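PDB 6DTU: maltose-binding protein MalE1 from Thermotoga maritima, which binds maltotetraose in the cleft between its two lobes and probably delivers malto-oligosaccharides to a membrane transporter. Local coordinates for residues A[152-155]-A[156-159]; A[211-214]-A[215-219]. One frame throughout, in Å; residues are numbered along the deposited sequence. Where two conformers were deposited one is given.

Interaction 1. Residues A[152-155]-A[156-159]; sequences AAEF and YYIA. With GLC (alpha-D-glucopyranose), chain C; GLC (alpha-D-glucopyranose), chain B.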
loop_
_atom_site.group_PDB
_atom_site.type_symbol
_atom_site.label_atom_id
_atom_site.label_comp_id
_atom_site.label_asym_id
_atom_site.label_seq_id
_atom_site.Cartn_x
_atom_site.Cartn_y
_atom_site.Cartn_z
ATOM N N ALA A 152 9.691 11.059 -0.730
ATOM C CA ALA A 152 10.790 11.174 0.229
ATOM C C ALA A 152 10.330 11.419 1.661
ATOM O O ALA A 152 11.032 11.045 2.615
ATOM C CB ALA A 152 11.718 12.298 -0.219
ATOM N N ALA A 153 9.174 12.048 1.845
ATOM C CA ALA A 153 8.721 12.463 3.168
ATOM C C ALA A 153 7.548 11.641 3.665
ATOM O O ALA A 153 6.929 11.996 4.675
ATOM C CB ALA A 153 8.355 13.947 3.149
ATOM N N GLU A 154 7.249 10.545 2.992
ATOM C CA GLU A 154 6.079 9.730 3.280
ATOM C C GLU A 154 6.551 8.431 3.924
ATOM O O GLU A 154 7.236 7.626 3.281
ATOM C CB GLU A 154 5.320 9.470 1.977
ATOM C CG GLU A 154 3.874 9.125 2.161
ATOM C CD GLU A 154 3.104 9.077 0.844
ATOM O OE1 GLU A 154 3.580 9.623 -0.189
ATOM O OE2 GLU A 154 1.999 8.492 0.854
ATOM N N PHE A 155 6.163 8.223 5.182
ATOM C CA PHE A 155 6.672 7.095 5.968
ATOM C C PHE A 155 6.492 5.755 5.262
ATOM O O PHE A 155 7.377 4.889 5.318
ATOM C CB PHE A 155 5.962 7.088 7.323
ATOM C CG PHE A 155 6.177 5.832 8.139
ATOM C CD1 PHE A 155 7.450 5.365 8.414
ATOM C CD2 PHE A 155 5.097 5.169 8.698
ATOM C CE1 PHE A 155 7.640 4.231 9.171
ATOM C CE2 PHE A 155 5.274 4.031 9.471
ATOM C CZ PHE A 155 6.551 3.562 9.714
ATOM N N TYR A 156 5.343 5.543 4.617
ATOM C CA TYR A 156 5.096 4.264 3.965
ATOM C C TYR A 156 6.218 3.897 2.983
ATOM O O TYR A 156 6.632 2.730 2.902
ATOM C CB TYR A 156 3.731 4.295 3.285
ATOM C CG TYR A 156 3.385 3.015 2.552
ATOM C CD1 TYR A 156 2.717 1.959 3.187
ATOM C CD2 TYR A 156 3.743 2.848 1.215
ATOM C CE1 TYR A 156 2.418 0.769 2.501
ATOM C CE2 TYR A 156 3.429 1.665 0.530
ATOM C CZ TYR A 156 2.778 0.642 1.191
ATOM O OH TYR A 156 2.493 -0.500 0.513
ATOM N N TYR A 157 6.754 4.888 2.271
ATOM C CA TYR A 157 7.790 4.638 1.272
ATOM C C TYR A 157 9.204 4.597 1.844
ATOM O O TYR A 157 10.102 4.025 1.207
ATOM C CB TYR A 157 7.682 5.676 0.140
ATOM C CG TYR A 157 6.388 5.496 -0.605
ATOM C CD1 TYR A 157 6.316 4.643 -1.701
ATOM C CD2 TYR A 157 5.220 6.128 -0.186
ATOM C CE1 TYR A 157 5.112 4.417 -2.354
ATOM C CE2 TYR A 157 4.037 5.922 -0.839
ATOM C CZ TYR A 157 3.991 5.077 -1.928
ATOM O OH TYR A 157 2.817 4.848 -2.575
ATOM N N ILE A 158 9.432 5.188 3.021
ATOM C CA ILE A 158 10.733 5.129 3.680
ATOM C C ILE A 158 10.809 3.952 4.647
ATOM O O ILE A 158 11.910 3.564 5.068
ATOM C CB ILE A 158 10.977 6.472 4.389
ATOM C CG1 ILE A 158 10.815 7.637 3.404
ATOM C CG2 ILE A 158 12.368 6.548 5.043
ATOM C CD1 ILE A 158 11.668 7.511 2.168
ATOM N N ALA A 159 9.673 3.357 4.996
ATOM C CA ALA A 159 9.676 2.178 5.854
ATOM C C ALA A 159 10.663 1.086 5.456
ATOM O O ALA A 159 11.243 0.476 6.367
ATOM C CB ALA A 159 8.254 1.608 5.990
HETATM C C1 GLC C . -0.486 2.533 -1.705
HETATM C C2 GLC C . -0.667 1.418 -0.741
HETATM C C3 GLC C . -1.298 1.882 0.492
HETATM C C4 GLC C . -0.489 2.984 1.145
HETATM C C5 GLC C . -0.231 4.166 0.163
HETATM C C6 GLC C . 0.738 5.100 0.659
HETATM O O2 GLC C . -1.577 0.463 -1.360
HETATM O O3 GLC C . -1.364 0.789 1.481
HETATM O O4 GLC C . -1.240 3.553 2.273
HETATM O O5 GLC C . 0.370 3.553 -1.095
HETATM O O6 GLC C . 0.676 6.276 -0.131
HETATM C C1 GLC B . -0.777 3.253 3.553
HETATM C C2 GLC B . -1.927 2.917 4.416
HETATM C C3 GLC B . -2.867 4.073 4.564
HETATM C C4 GLC B . -2.201 5.258 5.145
HETATM C C5 GLC B . -0.989 5.681 4.277
HETATM C C6 GLC B . -0.236 6.703 4.879
HETATM O O2 GLC B . -2.652 1.808 3.813
HETATM O O3 GLC B . -3.989 3.682 5.417
HETATM O O4 GLC B . -3.166 6.346 5.162
HETATM O O5 GLC B . -0.070 4.432 4.096
HETATM O O6 GLC B . 0.808 7.057 3.997
#
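Glu154 and Tyr157 run side by side at the start of helix 155-164, pointing the same way towards the bound glucan. Glu154 OE2 lies at the edge of the Tyr157 ring, 3.7 Å from Tyr157 CE2, with the carboxylate and ring planes 65° apart. An extended chain, with CG anti to the backbone N (chi1 -157°), carries the acid out to the sugar.

Among the polar contacts, O6 of the chain C glucose donates to Glu154 OE2 at 2.8 Å, while Ser151 OG is hydrogen-bonded to OE1. Glu154 also occupies the N-cap position, and its carbonyl O accepts from Tyr157 N at 3.0 Å and from Ile158 N at 3.3 Å, the first donor lying above the carbonyl plane and the second within it. Ala159 N closes the next turn on Phe155 O at 2.8 Å.

Tyr156 lays one ring face under the chain C glucose, C4 3.8 Å above its centre; separately, Tyr156 CD1 packs 3.7 Å from C1 of the chain B glucose. With an alanine in place of Tyr156, the chain C sugar would probably lose the aromatic surface it lies on, and a gap would open there. Apolar packing is lighter, Phe155 CE1 lying 4.2 Å from Ala159 CB. Pairing a carboxylate for hydroxyls with an aromatic face for the pyranose is characteristic of carbohydrate-binding sites, here the glycan pocket of a periplasmic binding protein.

Interaction 2. Residues A[211-214]-A[215-219]; sequences YQIM and DSMFR. With GLC (alpha-D-glucopyranose), chain D.
Tyr211 and Asp215, one turn apart on helix 211-219, meet obliquely, their ring and carboxylate planes 41° apart and Asp215 OD2 3.7 Å from Tyr211 CE2. Water 1, at the ring's edge, joins them more firmly: it donates to OD2 at 2.7 Å and is hydrogen-bonded to Tyr211 OH. Both polar ends have outside partners too, Asn228 for the phenol and Tyr236 for Asp215 OD1. Tyr211's chi1 of -174° swings the ring away from the backbone N, and O6 of the chain D glucose stands 3.5 Å above the centre of one face.

The close part of the contact lies further along the helix. Ser216 OG folds back to donate to Gln212 O at 2.7 Å, and Ser216 N reaches the same oxygen from the opposite face of its plane. Ile213 and Met217 run side by side, pointing the same way, with Ile213 CG2 3.8 Å from Met217 SD. The loose side is the exposed end of Gln212, where water 2 links Arg219 NH1 to Gln212 NE2, the latter bond weak at 3.3 Å. Met214 and Phe218 pack against strand 223-228, and such a helix laid on a beta-sheet is typical of the alpha/beta lobes of solute-binding proteins.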
loop_
_atom_site.group_PDB
_atom_site.type_symbol
_atom_site.label_atom_id
_atom_site.label_comp_id
_atom_site.label_asym_id
_atom_site.label_seq_id
_atom_site.Cartn_x
_atom_site.Cartn_y
_atom_site.Cartn_z
ATOM N N TYR A 211 4.540 11.413 -4.052
ATOM C CA TYR A 211 4.030 10.309 -4.856
ATOM C C TYR A 211 3.756 10.747 -6.292
ATOM O O TYR A 211 4.134 10.059 -7.248
ATOM C CB TYR A 211 2.780 9.688 -4.204
ATOM C CG TYR A 211 2.369 8.460 -4.988
ATOM C CD1 TYR A 211 2.952 7.223 -4.732
ATOM C CD2 TYR A 211 1.489 8.554 -6.047
ATOM C CE1 TYR A 211 2.637 6.094 -5.494
ATOM C CE2 TYR A 211 1.200 7.443 -6.836
ATOM C CZ TYR A 211 1.788 6.227 -6.546
ATOM O OH TYR A 211 1.490 5.143 -7.320
ATOM N N GLN A 212 3.038 11.856 -6.463
ATOM C CA GLN A 212 2.653 12.302 -7.799
ATOM C C GLN A 212 3.866 12.564 -8.686
ATOM O O GLN A 212 3.863 12.202 -9.867
ATOM C CB GLN A 212 1.752 13.530 -7.688
ATOM C CG GLN A 212 1.005 13.944 -8.945
ATOM C CD GLN A 212 1.898 14.666 -9.914
ATOM O OE1 GLN A 212 2.772 15.448 -9.523
ATOM N NE2 GLN A 212 1.687 14.409 -11.193
ATOM N N ILE A 213 4.906 13.210 -8.143
ATOM C CA ILE A 213 6.114 13.450 -8.932
ATOM C C ILE A 213 6.755 12.124 -9.330
ATOM O O ILE A 213 7.126 11.917 -10.488
ATOM C CB ILE A 213 7.099 14.357 -8.169
ATOM C CG1 ILE A 213 6.543 15.791 -8.070
ATOM C CG2 ILE A 213 8.486 14.303 -8.836
ATOM C CD1 ILE A 213 7.224 16.666 -6.998
ATOM N N MET A 214 6.879 11.196 -8.378
ATOM C CA MET A 214 7.486 9.909 -8.695
ATOM C C MET A 214 6.702 9.183 -9.780
ATOM O O MET A 214 7.267 8.714 -10.782
ATOM C CB MET A 214 7.516 9.051 -7.432
ATOM C CG MET A 214 7.790 7.585 -7.769
ATOM S SD MET A 214 7.852 6.475 -6.366
ATOM C CE MET A 214 6.192 6.658 -5.668
ATOM N N ASP A 215 5.393 9.076 -9.586
ATOM C CA ASP A 215 4.549 8.289 -10.466
ATOM C C ASP A 215 4.497 8.899 -11.863
ATOM O O ASP A 215 4.674 8.192 -12.862
ATOM C CB ASP A 215 3.158 8.262 -9.833
ATOM C CG ASP A 215 2.254 7.173 -10.398
ATOM O OD1 ASP A 215 2.732 6.066 -10.693
ATOM O OD2 ASP A 215 1.048 7.421 -10.490
ATOM N N SER A 216 4.261 10.212 -11.943
ATOM C CA SER A 216 4.131 10.885 -13.228
ATOM C C SER A 216 5.445 10.912 -14.003
ATOM O O SER A 216 5.461 10.658 -15.203
ATOM C CB SER A 216 3.574 12.296 -13.056
ATOM O OG SER A 216 4.450 13.105 -12.317
ATOM N N MET A 217 6.557 11.251 -13.347
ATOM C CA MET A 217 7.819 11.241 -14.082
ATOM C C MET A 217 8.157 9.845 -14.594
ATOM O O MET A 217 8.614 9.683 -15.731
ATOM C CB MET A 217 8.950 11.841 -13.249
ATOM C CG MET A 217 8.714 13.295 -12.893
ATOM S SD MET A 217 10.160 14.078 -12.185
ATOM C CE MET A 217 11.274 14.064 -13.593
ATOM N N PHE A 218 7.912 8.811 -13.789
ATOM C CA PHE A 218 8.224 7.479 -14.284
ATOM C C PHE A 218 7.318 7.097 -15.441
ATOM O O PHE A 218 7.797 6.616 -16.473
ATOM C CB PHE A 218 8.154 6.425 -13.182
ATOM C CG PHE A 218 8.756 5.115 -13.598
ATOM C CD1 PHE A 218 10.114 4.890 -13.483
ATOM C CD2 PHE A 218 7.959 4.125 -14.153
ATOM C CE1 PHE A 218 10.682 3.682 -13.895
ATOM C CE2 PHE A 218 8.509 2.918 -14.563
ATOM C CZ PHE A 218 9.880 2.704 -14.431
ATOM N N ARG A 219 6.024 7.372 -15.324
ATOM C CA ARG A 219 5.100 7.012 -16.389
ATOM C C ARG A 219 5.434 7.747 -17.679
ATOM O O ARG A 219 5.249 7.197 -18.771
ATOM C CB ARG A 219 3.687 7.350 -15.933
ATOM C CG ARG A 219 2.587 6.931 -16.891
ATOM C CD ARG A 219 1.239 7.418 -16.386
ATOM N NE ARG A 219 1.177 8.869 -16.454
ATOM C CZ ARG A 219 0.991 9.693 -15.423
ATOM N NH1 ARG A 219 0.808 9.232 -14.193
ATOM N NH2 ARG A 219 0.980 11.002 -15.639
HETATM C C1 GLC D . -3.655 3.966 -5.616
HETATM C C2 GLC D . -3.642 2.581 -5.103
HETATM C C3 GLC D . -3.320 2.527 -3.666
HETATM C C4 GLC D . -2.012 3.182 -3.382
HETATM C C5 GLC D . -2.056 4.672 -3.814
HETATM C C6 GLC D . -0.813 5.314 -3.768
HETATM O O1 GLC D . -4.692 4.683 -5.028
HETATM O O2 GLC D . -4.972 2.022 -5.355
HETATM O O3 GLC D . -3.284 1.101 -3.296
HETATM O O4 GLC D . -1.730 3.117 -1.958
HETATM O O5 GLC D . -2.408 4.641 -5.310
HETATM O O6 GLC D . -1.006 6.705 -4.045
HETATM O O HOH W 1 -0.275 5.424 -9.238
HETATM O O HOH W 2 0.052 11.732 -12.295
#

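Followed from the N terminus, the chain leaves strand 146-149 and enters interaction 1, which turns the loop into helix 155-164 without enclosing any residues. Some fifty residues later it reaches interaction 2, again a local contact, along helix 211-219 just before strand 223-228. The two are in series, neither nested nor crossed, with centres about 15 Å apart. They nevertheless meet in space: Tyr157 OH lies 3.2 Å from Tyr211 CE1, and Tyr157 CE1 is 4.1 Å from Met214 CE. Residues 152-159 also touch helix 341-352, whereas helix 211-219 covers the sheet containing strands 146-149 and 223-228. Short-range contacts thus place distant aromatic residues along one glycan.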